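Local coordinates for protein peroxide stress regulator PerR, FUR family (PDB 4LMY) that probably senses peroxide stress as a metal-binding, dimeric transcription factor of the FUR family that binds DNA to control the peroxide response, at residues 28-33 and 67-72; 98-103 and 136-141. All blocks are in the same frame, centred on the assembly; numbering follows the deposited sequence.

Contact 1. Residues 28-33 and 67-72; sequences TETRKA and YNNLKV
R31 and N69 reach toward each other between helix 29-40 and helix 63-75, and their meeting is a worked example of how one amide oxygen can organise a helix contact made by side chains with the help of a water. The axes of the short segments come within 10.4 Å and cross at -65°. Followed outward, the arginine winds around a single oxygen. Its CB lies 3.3 Å from N69 OD1, and CG and CD pass the same atom at slightly greater range. CG stands anti to the backbone N (chi1 179°), and bends at chi2 and chi3 then steer the chain past the asparagine, with NE 2.9 Å from N69 OD1. That hydrogen bond is far from straight, with 135° at the hydrogen: the donor sits above the carbonyl plane and the oxygen is tilted from the guanidinium plane. Beyond CZ, NH2 comes 3.6 Å from V72 CG2, the methyl lying over one face of the guanidinium. NH1 turns instead to the carbonyl of R26.

The asparagine amide is held at both ends. While OD1 serves the arginine, ND2 donates to the carbonyl of T65, one turn back in its own helix, and to a water 3.2 Å away. That water also bonds to T28 OG1, the N-cap hydroxyl that accepts from R31 N at 2.9 Å. The T30 methyl CG2 merely brushes N69 ND2, at 4.1 Å. L20 of helix 12-22 packs on both R31 and V72. The N-capped helix and the inter-helix Arg-Asn bond lie in the N-terminal helical region of this FUR-family regulator, the region that in relatives forms the winged-helix DNA-binding domain.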
loop_
_atom_site.group_PDB
_atom_site.type_symbol
_atom_site.label_atom_id
_atom_site.label_comp_id
_atom_site.label_asym_id
_atom_site.label_seq_id
_atom_site.Cartn_x
_atom_site.Cartn_y
_atom_site.Cartn_z
ATOM N N THR B 28 22.282 -7.077 -18.063
ATOM C CA THR B 28 22.604 -8.467 -18.340
ATOM C C THR B 28 21.521 -9.368 -17.755
ATOM O O THR B 28 20.712 -8.928 -16.938
ATOM C CB THR B 28 23.950 -8.859 -17.714
ATOM O OG1 THR B 28 23.849 -8.794 -16.287
ATOM C CG2 THR B 28 25.058 -7.917 -18.184
ATOM N N GLU B 29 21.510 -10.630 -18.173
ATOM C CA GLU B 29 20.563 -11.601 -17.636
ATOM C C GLU B 29 20.830 -11.851 -16.153
ATOM O O GLU B 29 19.903 -12.080 -15.371
ATOM C CB GLU B 29 20.630 -12.911 -18.426
ATOM C CG GLU B 29 20.195 -12.773 -19.876
ATOM C CD GLU B 29 18.755 -12.311 -20.005
ATOM O OE1 GLU B 29 17.888 -12.866 -19.299
ATOM O OE2 GLU B 29 18.493 -11.388 -20.803
ATOM N N THR B 30 22.103 -11.799 -15.775
ATOM C CA THR B 30 22.499 -11.974 -14.383
ATOM C C THR B 30 21.992 -10.809 -13.539
ATOM O O THR B 30 21.510 -10.999 -12.422
ATOM C CB THR B 30 24.033 -12.082 -14.255
ATOM O OG1 THR B 30 24.469 -13.331 -14.807
ATOM C CG2 THR B 30 24.454 -12.012 -12.800
ATOM N N ARG B 31 22.087 -9.603 -14.092
ATOM C CA ARG B 31 21.611 -8.410 -13.404
ATOM C C ARG B 31 20.106 -8.475 -13.174
ATOM O O ARG B 31 19.617 -8.116 -12.102
ATOM C CB ARG B 31 21.985 -7.154 -14.192
ATOM C CG ARG B 31 21.503 -5.853 -13.574
ATOM C CD ARG B 31 22.463 -4.720 -13.893
ATOM N NE ARG B 31 23.719 -4.849 -13.159
ATOM C CZ ARG B 31 24.884 -4.368 -13.580
ATOM N NH1 ARG B 31 24.961 -3.733 -14.740
ATOM N NH2 ARG B 31 25.977 -4.531 -12.844
ATOM N N LYS B 32 19.378 -8.951 -14.179
ATOM C CA LYS B 32 17.934 -9.120 -14.057
ATOM C C LYS B 32 17.589 -10.155 -12.991
ATOM O O LYS B 32 16.640 -9.976 -12.222
ATOM C CB LYS B 32 17.323 -9.521 -15.399
ATOM C CG LYS B 32 17.274 -8.389 -16.402
ATOM C CD LYS B 32 16.480 -8.765 -17.643
ATOM C CE LYS B 32 17.372 -9.317 -18.738
ATOM N NZ LYS B 32 16.579 -9.796 -19.908
ATOM N N ALA B 33 18.364 -11.233 -12.951
ATOM C CA ALA B 33 18.144 -12.298 -11.977
ATOM C C ALA B 33 18.352 -11.816 -10.546
ATOM O O ALA B 33 17.588 -12.165 -9.647
ATOM C CB ALA B 33 19.048 -13.475 -12.270
ATOM N N TYR B 67 28.813 -9.002 -5.853
ATOM C CA TYR B 67 29.298 -7.731 -5.316
ATOM C C TYR B 67 29.132 -6.602 -6.332
ATOM O O TYR B 67 28.684 -5.506 -5.990
ATOM C CB TYR B 67 30.775 -7.847 -4.926
ATOM C CG TYR B 67 31.037 -8.427 -3.553
ATOM C CD1 TYR B 67 30.292 -8.027 -2.450
ATOM C CD2 TYR B 67 32.043 -9.363 -3.358
ATOM C CE1 TYR B 67 30.539 -8.551 -1.191
ATOM C CE2 TYR B 67 32.297 -9.892 -2.105
ATOM C CZ TYR B 67 31.541 -9.484 -1.026
ATOM O OH TYR B 67 31.794 -10.009 0.220
ATOM N N ASN B 68 29.497 -6.882 -7.580
ATOM C CA ASN B 68 29.407 -5.896 -8.653
ATOM C C ASN B 68 27.978 -5.407 -8.846
ATOM O O ASN B 68 27.729 -4.205 -8.971
ATOM C CB ASN B 68 29.934 -6.469 -9.970
ATOM C CG ASN B 68 31.443 -6.634 -9.977
ATOM O OD1 ASN B 68 32.148 -6.037 -9.164
ATOM N ND2 ASN B 68 31.944 -7.441 -10.903
ATOM N N ASN B 69 27.042 -6.347 -8.864
ATOM C CA ASN B 69 25.634 -6.017 -9.059
ATOM C C ASN B 69 25.031 -5.285 -7.864
ATOM O O ASN B 69 24.253 -4.346 -8.034
ATOM C CB ASN B 69 24.829 -7.277 -9.376
ATOM C CG ASN B 69 24.930 -7.680 -10.832
ATOM O OD1 ASN B 69 24.126 -7.253 -11.660
ATOM N ND2 ASN B 69 25.920 -8.509 -11.154
ATOM N N LEU B 70 25.390 -5.718 -6.659
ATOM C CA LEU B 70 24.928 -5.063 -5.439
ATOM C C LEU B 70 25.431 -3.625 -5.362
ATOM O O LEU B 70 24.715 -2.734 -4.906
ATOM C CB LEU B 70 25.376 -5.844 -4.202
ATOM C CG LEU B 70 24.721 -7.210 -3.984
ATOM C CD1 LEU B 70 25.351 -7.926 -2.802
ATOM C CD2 LEU B 70 23.215 -7.076 -3.791
ATOM N N LYS B 71 26.662 -3.410 -5.819
ATOM C CA LYS B 71 27.266 -2.081 -5.843
ATOM C C LYS B 71 26.443 -1.114 -6.687
ATOM O O LYS B 71 26.194 0.021 -6.281
ATOM C CB LYS B 71 28.698 -2.162 -6.377
ATOM C CG LYS B 71 29.322 -0.821 -6.720
ATOM C CD LYS B 71 30.518 -0.522 -5.833
ATOM C CE LYS B 71 31.636 0.132 -6.629
ATOM N NZ LYS B 71 31.167 1.336 -7.369
ATOM N N VAL B 72 26.017 -1.573 -7.860
ATOM C CA VAL B 72 25.176 -0.768 -8.738
ATOM C C VAL B 72 23.834 -0.463 -8.079
ATOM O O VAL B 72 23.398 0.688 -8.039
ATOM C CB VAL B 72 24.940 -1.470 -10.092
ATOM C CG1 VAL B 72 23.842 -0.768 -10.878
ATOM C CG2 VAL B 72 26.234 -1.524 -10.897
HETATM O O HOH W 1 26.281 -8.760 -14.276
#

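Contact 2. Residues 98-103 and 136-141; sequences QHVNVV and IPVIAY. With ZN (zinc ion), chain E.
A140 takes hold of the strand 98-104 through both of its backbone polar groups, showing in miniature how a parallel pairing is built. Its N donates to N101 O at 2.9 Å, close to the carbonyl direction, and its O accepts from V103 N at 2.8 Å, this donor tilted 30° from the carbonyl plane. Weaker CA-H...O contacts run beside them, from V102 CA to A140 O and from Y141 CA to V103 O.

Where the chains diverge, a water replaces direct pairing: it accepts from N101 N at 2.9 Å and donates to V138 O.

Apolar contacts fall on two faces of the paired part. On one, V102 CG2 meets A140 CB at 4.0 Å. On the other, V103 sets CB against Y141 CD1 at 4.0 Å. Beside the paired part, V103 CG2 reaches I139 CG2 at 3.9 Å. Further back, a chi1 of -180° sends V100 CG1 toward the other chain, where it meets V138 O at 3.4 Å and, more loosely, V138 CG1.

Metal binding occupies a place near the start of strand 98-104. H99 NE2 binds a zinc ion at 2.1 Å, in a site completed by H4, H6, H19 and H97.

Strand 98-104 is the middle of a three-stranded mixed sheet, antiparallel to 110-115 on one side and parallel to 140-143 on the other. I136 packs against V118, I121 and A122 of helix 118-129, and Y141 pairs antiparallel with a strand of the second subunit, its ring making a cation-pi contact with R135 of that subunit, so the sheet continues through the dimer interface.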
loop_
_atom_site.group_PDB
_atom_site.type_symbol
_atom_site.label_atom_id
_atom_site.label_comp_id
_atom_site.label_asym_id
_atom_site.label_seq_id
_atom_site.Cartn_x
_atom_site.Cartn_y
_atom_site.Cartn_z
ATOM N N GLN B 98 8.120 2.099 -6.835
ATOM C CA GLN B 98 7.429 1.800 -8.078
ATOM C C GLN B 98 6.573 3.001 -8.454
ATOM O O GLN B 98 6.520 3.992 -7.722
ATOM C CB GLN B 98 6.549 0.558 -7.927
ATOM C CG GLN B 98 5.356 0.778 -7.023
ATOM C CD GLN B 98 4.357 -0.355 -7.083
ATOM O OE1 GLN B 98 3.505 -0.478 -6.212
ATOM N NE2 GLN B 98 4.445 -1.179 -8.119
ATOM N N HIS B 99 5.891 2.908 -9.586
ATOM C CA HIS B 99 5.014 3.985 -10.020
ATOM C C HIS B 99 3.637 3.445 -10.364
ATOM O O HIS B 99 3.504 2.513 -11.154
ATOM C CB HIS B 99 5.630 4.734 -11.199
ATOM C CG HIS B 99 6.969 5.323 -10.889
ATOM N ND1 HIS B 99 7.137 6.638 -10.520
ATOM C CD2 HIS B 99 8.201 4.760 -10.856
ATOM C CE1 HIS B 99 8.418 6.868 -10.290
ATOM N NE2 HIS B 99 9.084 5.744 -10.484
ATOM N N VAL B 100 2.621 4.048 -9.755
ATOM C CA VAL B 100 1.252 3.556 -9.821
ATOM C C VAL B 100 0.342 4.585 -10.482
ATOM O O VAL B 100 0.456 5.781 -10.225
ATOM C CB VAL B 100 0.722 3.256 -8.399
ATOM C CG1 VAL B 100 -0.713 2.731 -8.434
ATOM C CG2 VAL B 100 1.646 2.278 -7.685
ATOM N N ASN B 101 -0.563 4.121 -11.337
ATOM C CA ASN B 101 -1.526 5.017 -11.969
ATOM C C ASN B 101 -2.698 5.370 -11.063
ATOM O O ASN B 101 -3.145 4.554 -10.258
ATOM C CB ASN B 101 -2.070 4.404 -13.257
ATOM C CG ASN B 101 -1.093 4.502 -14.405
ATOM O OD1 ASN B 101 -0.224 5.373 -14.423
ATOM N ND2 ASN B 101 -1.239 3.617 -15.381
ATOM N N VAL B 102 -3.190 6.595 -11.196
ATOM C CA VAL B 102 -4.484 6.947 -10.631
ATOM C C VAL B 102 -5.384 7.381 -11.784
ATOM O O VAL B 102 -5.022 8.251 -12.578
ATOM C CB VAL B 102 -4.385 8.023 -9.515
ATOM C CG1 VAL B 102 -3.731 9.298 -10.023
ATOM C CG2 VAL B 102 -5.762 8.311 -8.936
ATOM N N VAL B 103 -6.542 6.741 -11.898
ATOM C CA VAL B 103 -7.426 6.962 -13.035
ATOM C C VAL B 103 -8.681 7.707 -12.608
ATOM O O VAL B 103 -9.293 7.365 -11.597
ATOM C CB VAL B 103 -7.840 5.621 -13.683
ATOM C CG1 VAL B 103 -8.691 5.867 -14.915
ATOM C CG2 VAL B 103 -6.605 4.794 -14.032
ATOM N N ILE B 136 1.807 -7.767 -7.128
ATOM C CA ILE B 136 0.646 -7.112 -6.546
ATOM C C ILE B 136 0.246 -5.936 -7.426
ATOM O O ILE B 136 0.640 -4.799 -7.165
ATOM C CB ILE B 136 0.914 -6.612 -5.111
ATOM C CG1 ILE B 136 1.498 -7.731 -4.244
ATOM C CG2 ILE B 136 -0.366 -6.065 -4.492
ATOM C CD1 ILE B 136 1.702 -7.338 -2.798
ATOM N N PRO B 137 -0.527 -6.210 -8.487
ATOM C CA PRO B 137 -0.959 -5.136 -9.386
ATOM C C PRO B 137 -1.880 -4.168 -8.658
ATOM O O PRO B 137 -2.847 -4.584 -8.023
ATOM C CB PRO B 137 -1.716 -5.882 -10.487
ATOM C CG PRO B 137 -2.154 -7.158 -9.853
ATOM C CD PRO B 137 -1.063 -7.521 -8.892
ATOM N N VAL B 138 -1.563 -2.881 -8.732
ATOM C CA VAL B 138 -2.353 -1.872 -8.048
ATOM C C VAL B 138 -2.667 -0.721 -8.991
ATOM O O VAL B 138 -1.782 -0.213 -9.676
ATOM C CB VAL B 138 -1.617 -1.328 -6.808
ATOM C CG1 VAL B 138 -2.446 -0.264 -6.115
ATOM C CG2 VAL B 138 -1.294 -2.455 -5.843
ATOM N N ILE B 139 -3.939 -0.342 -9.042
ATOM C CA ILE B 139 -4.372 0.855 -9.753
ATOM C C ILE B 139 -5.288 1.647 -8.835
ATOM O O ILE B 139 -6.217 1.090 -8.248
ATOM C CB ILE B 139 -5.141 0.516 -11.039
ATOM C CG1 ILE B 139 -4.279 -0.332 -11.976
ATOM C CG2 ILE B 139 -5.603 1.789 -11.742
ATOM C CD1 ILE B 139 -4.965 -0.681 -13.275
ATOM N N ALA B 140 -5.027 2.942 -8.700
ATOM C CA ALA B 140 -5.877 3.789 -7.876
ATOM C C ALA B 140 -6.927 4.478 -8.733
ATOM O O ALA B 140 -6.723 4.701 -9.925
ATOM C CB ALA B 140 -5.044 4.818 -7.131
ATOM N N TYR B 141 -8.062 4.795 -8.121
ATOM C CA TYR B 141 -9.119 5.525 -8.801
ATOM C C TYR B 141 -9.483 6.764 -8.002
ATOM O O TYR B 141 -9.339 6.789 -6.781
ATOM C CB TYR B 141 -10.342 4.633 -9.008
ATOM C CG TYR B 141 -10.075 3.470 -9.928
ATOM C CD1 TYR B 141 -10.291 3.576 -11.296
ATOM C CD2 TYR B 141 -9.597 2.264 -9.432
ATOM C CE1 TYR B 141 -10.040 2.513 -12.144
ATOM C CE2 TYR B 141 -9.342 1.197 -10.272
ATOM C CZ TYR B 141 -9.567 1.326 -11.626
ATOM O OH TYR B 141 -9.314 0.263 -12.463
HETATM ZN ZN ZN E . 11.211 5.608 -10.711
HETATM O O HOH W 2 -0.858 1.241 -11.849
#

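The two contacts lie on opposite sides of the chain's centre, their own centres 27 Å apart and their nearest atoms about 15 Å apart, and they share no helix or strand. Contact 1 is a surface contact between helices, although N69 itself is buried; an arginine, an asparagine and a water make the polar link. Contact 2 is partly buried and joins strand 98-104 to strand 140-143 and the segment leading into it, with valine, alanine, isoleucine and tyrosine side chains packing around the paired backbone. Water links side chains in contact 1 and backbones in contact 2. Only contact 2 includes a zinc ligand and reaches the second subunit, whereas contact 1 stays within one chain's helical region.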